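PDB 3H35: DUF4393 domain-containing protein from Alcanivorax borkumensis, which is of unknown function but carries an abortive infection alpha domain, and so may be related to proteins of bacterial defence against phage. Local coordinates for residues V119-T125 with R158-I164; Y89-N93 with C135-F141. All blocks are in the same frame, centred on the assembly; numbering follows the deposited sequence.

Contact 1. Residues V119-T125 with R158-I164; sequences VIASDFT and RRETLRI
Ser122 and Arg163 meet on one face of an antiparallel strand pair, where the guanidinium turns its edge to the serine: Arg163 NE gives a nearly straight bond to Ser122 OG at 3.0 Å, with the hydroxyl lying in the guanidinium plane. Ser122 chi1 of 60° puts OG within reach of both this NE and a water, which ties it further to Arg163 NH2 and to the carbonyl oxygen of Asp123. That same oxygen takes the hydroxyl of Thr161, OG1 to Asp123 O 2.6 Å, from above the carbonyl plane. Thr125 OG1 lies 2.7 Å from Thr161 OG1, the two side chains crossing at about a right angle. Beneath these groups runs the regular backbone pairing, in which Ile120 with Arg163 and Ser122 with Thr161 are the hydrogen-bonded pairs. Strand 119-123 is thereby joined as an outermost strand to 156-164 in a four-stranded antiparallel sheet of order 2-1-4-3. Leu162, on the face of Ala121, brings CD1 to 3.8 Å from Val119 CB, and both side chains pack against Phe114 and Leu65. Farther along, Arg158 joins two acids in a salt-bridge network: NH1 reaches Asp123 OD1 at 3.0 Å from above the carboxylate plane, and NH2 holds Glu160 OE2 at 2.7 Å, with OE2 in the guanidinium plane. Phe124 lies alongside Arg159, whose CB comes to the edge of the ring, 3.8 Å from Phe124 CD1. In the second shell, Glu136 pairs with the Arg159 guanidinium, Thr75 and Arg90 hold Glu160 OE1, and Leu88 of the second subunit packs on Ile120.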
loop_
_atom_site.group_PDB
_atom_site.type_symbol
_atom_site.label_atom_id
_atom_site.label_comp_id
_atom_site.label_asym_id
_atom_site.label_seq_id
_atom_site.Cartn_x
_atom_site.Cartn_y
_atom_site.Cartn_z
ATOM N N VAL A 119 5.777 5.343 -8.374
ATOM C CA VAL A 119 5.219 6.459 -9.125
ATOM C C VAL A 119 4.477 7.402 -8.162
ATOM O O VAL A 119 4.161 7.017 -7.022
ATOM C CB VAL A 119 4.245 5.963 -10.193
ATOM C CG1 VAL A 119 4.960 5.062 -11.237
ATOM C CG2 VAL A 119 3.014 5.239 -9.576
ATOM N N ILE A 120 4.191 8.610 -8.613
ATOM C CA ILE A 120 3.407 9.570 -7.840
ATOM C C ILE A 120 2.353 10.175 -8.736
ATOM O O ILE A 120 2.467 10.065 -9.960
ATOM C CB ILE A 120 4.244 10.707 -7.231
ATOM C CG1 ILE A 120 5.057 11.418 -8.325
ATOM C CG2 ILE A 120 5.115 10.174 -6.103
ATOM C CD1 ILE A 120 5.798 12.660 -7.827
ATOM N N ALA A 121 1.334 10.788 -8.108
ATOM C CA ALA A 121 0.309 11.557 -8.793
ATOM C C ALA A 121 0.502 13.027 -8.465
ATOM O O ALA A 121 0.744 13.369 -7.325
ATOM C CB ALA A 121 -1.096 11.096 -8.374
ATOM N N SER A 122 0.435 13.906 -9.448
ATOM C CA SER A 122 0.436 15.340 -9.169
ATOM C C SER A 122 -0.744 15.922 -9.888
ATOM O O SER A 122 -1.567 15.194 -10.488
ATOM C CB SER A 122 1.746 15.992 -9.628
ATOM O OG SER A 122 1.950 15.825 -11.034
ATOM N N ASP A 123 -0.865 17.243 -9.819
ATOM C CA ASP A 123 -2.051 17.909 -10.361
ATOM C C ASP A 123 -2.170 17.835 -11.860
ATOM O O ASP A 123 -1.189 17.620 -12.584
ATOM C CB ASP A 123 -2.048 19.397 -10.006
ATOM C CG ASP A 123 -2.551 19.661 -8.617
ATOM O OD1 ASP A 123 -2.789 18.688 -7.849
ATOM O OD2 ASP A 123 -2.697 20.860 -8.294
ATOM N N PHE A 124 -3.405 18.098 -12.272
ATOM C CA PHE A 124 -3.811 18.213 -13.647
ATOM C C PHE A 124 -2.753 18.904 -14.477
ATOM O O PHE A 124 -2.182 19.878 -14.024
ATOM C CB PHE A 124 -5.102 19.056 -13.645
ATOM C CG PHE A 124 -5.553 19.489 -14.986
ATOM C CD1 PHE A 124 -6.189 18.604 -15.829
ATOM C CD2 PHE A 124 -5.390 20.801 -15.392
ATOM C CE1 PHE A 124 -6.642 19.005 -17.081
ATOM C CE2 PHE A 124 -5.828 21.219 -16.624
ATOM C CZ PHE A 124 -6.449 20.314 -17.484
ATOM N N THR A 125 -2.494 18.398 -15.681
ATOM C CA THR A 125 -1.627 19.100 -16.645
ATOM C C THR A 125 -2.436 19.517 -17.860
ATOM O O THR A 125 -2.979 18.674 -18.572
ATOM C CB THR A 125 -0.428 18.222 -17.076
ATOM O OG1 THR A 125 0.305 17.878 -15.907
ATOM C CG2 THR A 125 0.485 18.974 -18.067
ATOM N N ARG A 158 -10.886 12.721 -10.567
ATOM C CA ARG A 158 -9.964 13.818 -10.553
ATOM C C ARG A 158 -8.887 13.588 -11.574
ATOM O O ARG A 158 -8.263 12.526 -11.589
ATOM C CB ARG A 158 -9.335 13.997 -9.180
ATOM C CG ARG A 158 -8.518 15.255 -9.093
ATOM C CD ARG A 158 -8.103 15.545 -7.638
ATOM N NE ARG A 158 -7.467 16.861 -7.489
ATOM C CZ ARG A 158 -6.148 17.075 -7.417
ATOM N NH1 ARG A 158 -5.680 18.314 -7.273
ATOM N NH2 ARG A 158 -5.287 16.071 -7.474
ATOM N N ARG A 159 -8.678 14.594 -12.418
ATOM C CA ARG A 159 -7.635 14.576 -13.404
ATOM C C ARG A 159 -6.297 14.920 -12.753
ATOM O O ARG A 159 -6.120 15.961 -12.148
ATOM C CB ARG A 159 -7.928 15.536 -14.542
ATOM C CG ARG A 159 -9.131 15.143 -15.406
ATOM C CD ARG A 159 -9.483 16.288 -16.323
ATOM N NE ARG A 159 -10.400 15.894 -17.377
ATOM C CZ ARG A 159 -10.729 16.670 -18.395
ATOM N NH1 ARG A 159 -10.218 17.898 -18.503
ATOM N NH2 ARG A 159 -11.543 16.209 -19.322
ATOM N N GLU A 160 -5.355 13.999 -12.902
ATOM C CA GLU A 160 -4.046 14.131 -12.307
ATOM C C GLU A 160 -2.964 13.771 -13.351
ATOM O O GLU A 160 -3.259 13.484 -14.520
ATOM C CB GLU A 160 -3.984 13.247 -11.056
ATOM C CG GLU A 160 -5.015 13.660 -9.975
ATOM C CD GLU A 160 -4.951 12.827 -8.708
ATOM O OE1 GLU A 160 -4.555 11.639 -8.759
ATOM O OE2 GLU A 160 -5.307 13.369 -7.647
ATOM N N THR A 161 -1.714 13.825 -12.917
ATOM C CA THR A 161 -0.587 13.540 -13.763
ATOM C C THR A 161 0.302 12.449 -13.150
ATOM O O THR A 161 0.681 12.534 -11.980
ATOM C CB THR A 161 0.213 14.818 -13.976
ATOM O OG1 THR A 161 -0.674 15.848 -14.465
ATOM C CG2 THR A 161 1.354 14.561 -14.969
ATOM N N LEU A 162 0.614 11.424 -13.935
ATOM C CA LEU A 162 1.406 10.287 -13.467
ATOM C C LEU A 162 2.844 10.577 -13.751
ATOM O O LEU A 162 3.170 10.942 -14.866
ATOM C CB LEU A 162 1.003 9.016 -14.218
ATOM C CG LEU A 162 1.736 7.703 -13.935
ATOM C CD1 LEU A 162 1.437 7.242 -12.479
ATOM C CD2 LEU A 162 1.300 6.648 -14.992
ATOM N N ARG A 163 3.705 10.384 -12.754
ATOM C CA ARG A 163 5.157 10.497 -12.913
ATOM C C ARG A 163 5.887 9.460 -12.085
ATOM O O ARG A 163 5.342 8.975 -11.127
ATOM C CB ARG A 163 5.666 11.819 -12.384
ATOM C CG ARG A 163 5.022 12.999 -12.962
ATOM C CD ARG A 163 5.395 14.187 -12.103
ATOM N NE ARG A 163 4.509 15.245 -12.503
ATOM C CZ ARG A 163 4.674 15.982 -13.585
ATOM N NH1 ARG A 163 5.731 15.814 -14.360
ATOM N NH2 ARG A 163 3.772 16.885 -13.873
ATOM N N ILE A 164 7.156 9.226 -12.416
ATOM C CA ILE A 164 8.044 8.420 -11.596
ATOM C C ILE A 164 8.294 9.126 -10.264
ATOM O O ILE A 164 8.374 10.345 -10.217
ATOM C CB ILE A 164 9.394 8.124 -12.330
ATOM C CG1 ILE A 164 10.108 6.942 -11.666
ATOM C CG2 ILE A 164 10.350 9.356 -12.329
ATOM C CD1 ILE A 164 11.124 6.299 -12.586
HETATM O O HOH W 1 1.579 17.926 -12.625
HETATM O O HOH W 2 -5.545 18.078 -10.197
#

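Contact 2. Residues Y89-N93 with C135-F141; sequences YRYSN and CEGDSDF. With EDO (1,2-ethanediol), chain D.
Tyr91 reaches from its strand into the corner between two successive helices, its ring touched by Cys135, Asp138 and Phe141. With CG anti to the backbone N (chi1 -172°), one face of the ring is presented to Phe141, whose CB sits over the ring centre in a CH-pi contact, 4.0 Å from the centroid. The phenylalanine likewise has CG opposite its own N, chi1 171°, which swings its ring back toward the base of the tyrosine: CD1 comes to 3.6 Å from Tyr91 CB, while the two ring planes stand oblique at 52°. Tyr89, two residues earlier on the same side of the strand, brings CE2 against Phe141 CD1. At the edge of the Tyr91 ring Cys135 packs its CB 4.0 Å from Tyr91 CD2, and its SG makes a sulfur-aromatic contact at that edge. The same SG nears the strand's exit, 3.4 Å from Asn93 N. The motif between the helices is an N-cap: Asp138 separates helix 129-137 from helix 139-151, and its OD2 accepts from Phe141 N at 3.0 Å through the anti lone pair, with a weak second bond from Asp140 N. The carboxylate thus fixed lies across the phenol end, OD2 3.1 Å from Tyr91 OH without a hydrogen bond. A water instead meets Tyr91 OH at 2.9 Å, within hydrogen-bonding reach of Asp140 OD2. Arg90 turns away from the helices, and its NH1 donates to O2 of a 1,2-ethanediol at 2.7 Å, a molecule probably from the crystallisation liquor and also bonded to Asn111. Leu74 of the neighbouring strand packs on Cys135 and Phe141.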
loop_
_atom_site.group_PDB
_atom_site.type_symbol
_atom_site.label_atom_id
_atom_site.label_comp_id
_atom_site.label_asym_id
_atom_site.label_seq_id
_atom_site.Cartn_x
_atom_site.Cartn_y
_atom_site.Cartn_z
ATOM N N TYR A 89 -9.164 3.951 -7.351
ATOM C CA TYR A 89 -8.976 3.365 -8.643
ATOM C C TYR A 89 -8.235 4.376 -9.471
ATOM O O TYR A 89 -8.463 5.564 -9.333
ATOM C CB TYR A 89 -10.336 3.080 -9.310
ATOM C CG TYR A 89 -10.291 2.295 -10.621
ATOM C CD1 TYR A 89 -10.338 0.917 -10.609
ATOM C CD2 TYR A 89 -10.290 2.935 -11.882
ATOM C CE1 TYR A 89 -10.344 0.195 -11.765
ATOM C CE2 TYR A 89 -10.277 2.182 -13.067
ATOM C CZ TYR A 89 -10.319 0.823 -12.969
ATOM O OH TYR A 89 -10.324 0.012 -14.083
ATOM N N ARG A 90 -7.338 3.903 -10.310
ATOM C CA ARG A 90 -6.577 4.786 -11.160
ATOM C C ARG A 90 -6.498 4.227 -12.562
ATOM O O ARG A 90 -6.444 3.022 -12.732
ATOM C CB ARG A 90 -5.206 5.060 -10.591
ATOM C CG ARG A 90 -5.267 6.074 -9.491
ATOM C CD ARG A 90 -3.913 6.462 -8.919
ATOM N NE ARG A 90 -3.983 7.830 -8.389
ATOM C CZ ARG A 90 -3.408 8.256 -7.276
ATOM N NH1 ARG A 90 -2.725 7.420 -6.498
ATOM N NH2 ARG A 90 -3.550 9.525 -6.924
ATOM N N TYR A 91 -6.538 5.130 -13.545
ATOM C CA TYR A 91 -6.580 4.769 -14.947
ATOM C C TYR A 91 -5.691 5.709 -15.740
ATOM O O TYR A 91 -5.550 6.866 -15.410
ATOM C CB TYR A 91 -8.034 4.792 -15.478
ATOM C CG TYR A 91 -8.174 4.245 -16.877
ATOM C CD1 TYR A 91 -8.392 2.878 -17.097
ATOM C CD2 TYR A 91 -8.037 5.077 -17.980
ATOM C CE1 TYR A 91 -8.493 2.366 -18.393
ATOM C CE2 TYR A 91 -8.128 4.576 -19.279
ATOM C CZ TYR A 91 -8.353 3.222 -19.476
ATOM O OH TYR A 91 -8.434 2.733 -20.778
ATOM N N SER A 92 -5.081 5.205 -16.793
ATOM C CA SER A 92 -4.254 6.056 -17.631
ATOM C C SER A 92 -4.222 5.442 -18.991
ATOM O O SER A 92 -4.513 4.250 -19.121
ATOM C CB SER A 92 -2.834 6.151 -17.077
ATOM O OG SER A 92 -2.002 6.936 -17.919
ATOM N N ASN A 93 -3.881 6.247 -20.001
ATOM C CA ASN A 93 -3.589 5.727 -21.339
ATOM C C ASN A 93 -2.091 5.601 -21.610
ATOM O O ASN A 93 -1.701 5.315 -22.730
ATOM C CB ASN A 93 -4.310 6.550 -22.445
ATOM C CG ASN A 93 -3.882 7.994 -22.482
ATOM O OD1 ASN A 93 -3.354 8.527 -21.502
ATOM N ND2 ASN A 93 -4.122 8.658 -23.619
ATOM N N CYS A 135 -9.172 9.103 -22.052
ATOM C CA CYS A 135 -9.321 8.196 -20.929
ATOM C C CYS A 135 -10.753 8.172 -20.392
ATOM O O CYS A 135 -11.278 7.111 -20.054
ATOM C CB CYS A 135 -8.402 8.600 -19.786
ATOM S SG CYS A 135 -6.680 8.261 -20.109
ATOM N N GLU A 136 -11.353 9.348 -20.260
ATOM C CA GLU A 136 -12.693 9.420 -19.710
ATOM C C GLU A 136 -13.697 8.707 -20.634
ATOM O O GLU A 136 -14.719 8.187 -20.178
ATOM C CB GLU A 136 -13.098 10.870 -19.448
ATOM C CG GLU A 136 -12.422 11.415 -18.190
ATOM C CD GLU A 136 -12.318 12.929 -18.131
ATOM O OE1 GLU A 136 -12.618 13.590 -19.135
ATOM O OE2 GLU A 136 -11.889 13.482 -17.088
ATOM N N GLY A 137 -13.375 8.625 -21.917
ATOM C CA GLY A 137 -14.254 7.956 -22.839
ATOM C C GLY A 137 -14.093 6.449 -22.841
ATOM O O GLY A 137 -14.913 5.752 -23.412
ATOM N N ASP A 138 -13.041 5.927 -22.230
ATOM C CA ASP A 138 -12.821 4.514 -22.293
ATOM C C ASP A 138 -13.932 3.708 -21.597
ATOM O O ASP A 138 -14.309 3.976 -20.455
ATOM C CB ASP A 138 -11.480 4.144 -21.659
ATOM C CG ASP A 138 -11.214 2.662 -21.736
ATOM O OD1 ASP A 138 -10.761 2.223 -22.814
ATOM O OD2 ASP A 138 -11.459 1.940 -20.752
ATOM N N SER A 139 -14.397 2.665 -22.265
ATOM C CA SER A 139 -15.519 1.889 -21.751
ATOM C C SER A 139 -15.186 1.093 -20.464
ATOM O O SER A 139 -16.049 0.928 -19.622
ATOM C CB SER A 139 -16.065 0.962 -22.840
ATOM O OG SER A 139 -15.059 0.019 -23.206
ATOM N N ASP A 140 -13.949 0.617 -20.319
ATOM C CA ASP A 140 -13.544 -0.143 -19.137
ATOM C C ASP A 140 -13.471 0.757 -17.919
ATOM O O ASP A 140 -13.900 0.379 -16.850
ATOM C CB ASP A 140 -12.168 -0.789 -19.311
ATOM C CG ASP A 140 -12.163 -1.910 -20.330
ATOM O OD1 ASP A 140 -13.098 -2.745 -20.353
ATOM O OD2 ASP A 140 -11.188 -1.960 -21.105
ATOM N N PHE A 141 -12.864 1.919 -18.082
ATOM C CA PHE A 141 -12.855 2.896 -17.031
ATOM C C PHE A 141 -14.294 3.222 -16.593
ATOM O O PHE A 141 -14.608 3.262 -15.387
ATOM C CB PHE A 141 -12.167 4.162 -17.522
ATOM C CG PHE A 141 -12.303 5.291 -16.578
ATOM C CD1 PHE A 141 -11.547 5.319 -15.424
ATOM C CD2 PHE A 141 -13.214 6.294 -16.815
ATOM C CE1 PHE A 141 -11.712 6.342 -14.494
ATOM C CE2 PHE A 141 -13.386 7.325 -15.903
ATOM C CZ PHE A 141 -12.629 7.333 -14.728
HETATM C C1 EDO D . -4.434 3.020 -7.481
HETATM O O1 EDO D . -5.458 2.077 -7.119
HETATM C C2 EDO D . -3.590 3.441 -6.297
HETATM O O2 EDO D . -3.206 4.793 -6.494
HETATM O O HOH W 3 -9.118 -0.031 -21.013
#

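Both contacts hold the same four-stranded sheet, but at its two opposite outermost strands. Contact 1 is strand against strand, partly buried, and is built from backbone hydrogen bonds, hydroxyls and a salt-bridge network, with the second subunit packing on part of it. Contact 2 is strand against a helix junction, a buried contact with no hydrogen bond directly between its segments, relying on aromatic and sulfur packing; it too meets other subunits, through Leu167 of the third and Glu86 of the second. Their centres are 14 Å apart, yet two salt bridges cross from one contact to the other. Along the chain the segments alternate, helices 129-137 and 139-151 lying between the strands of contact 1.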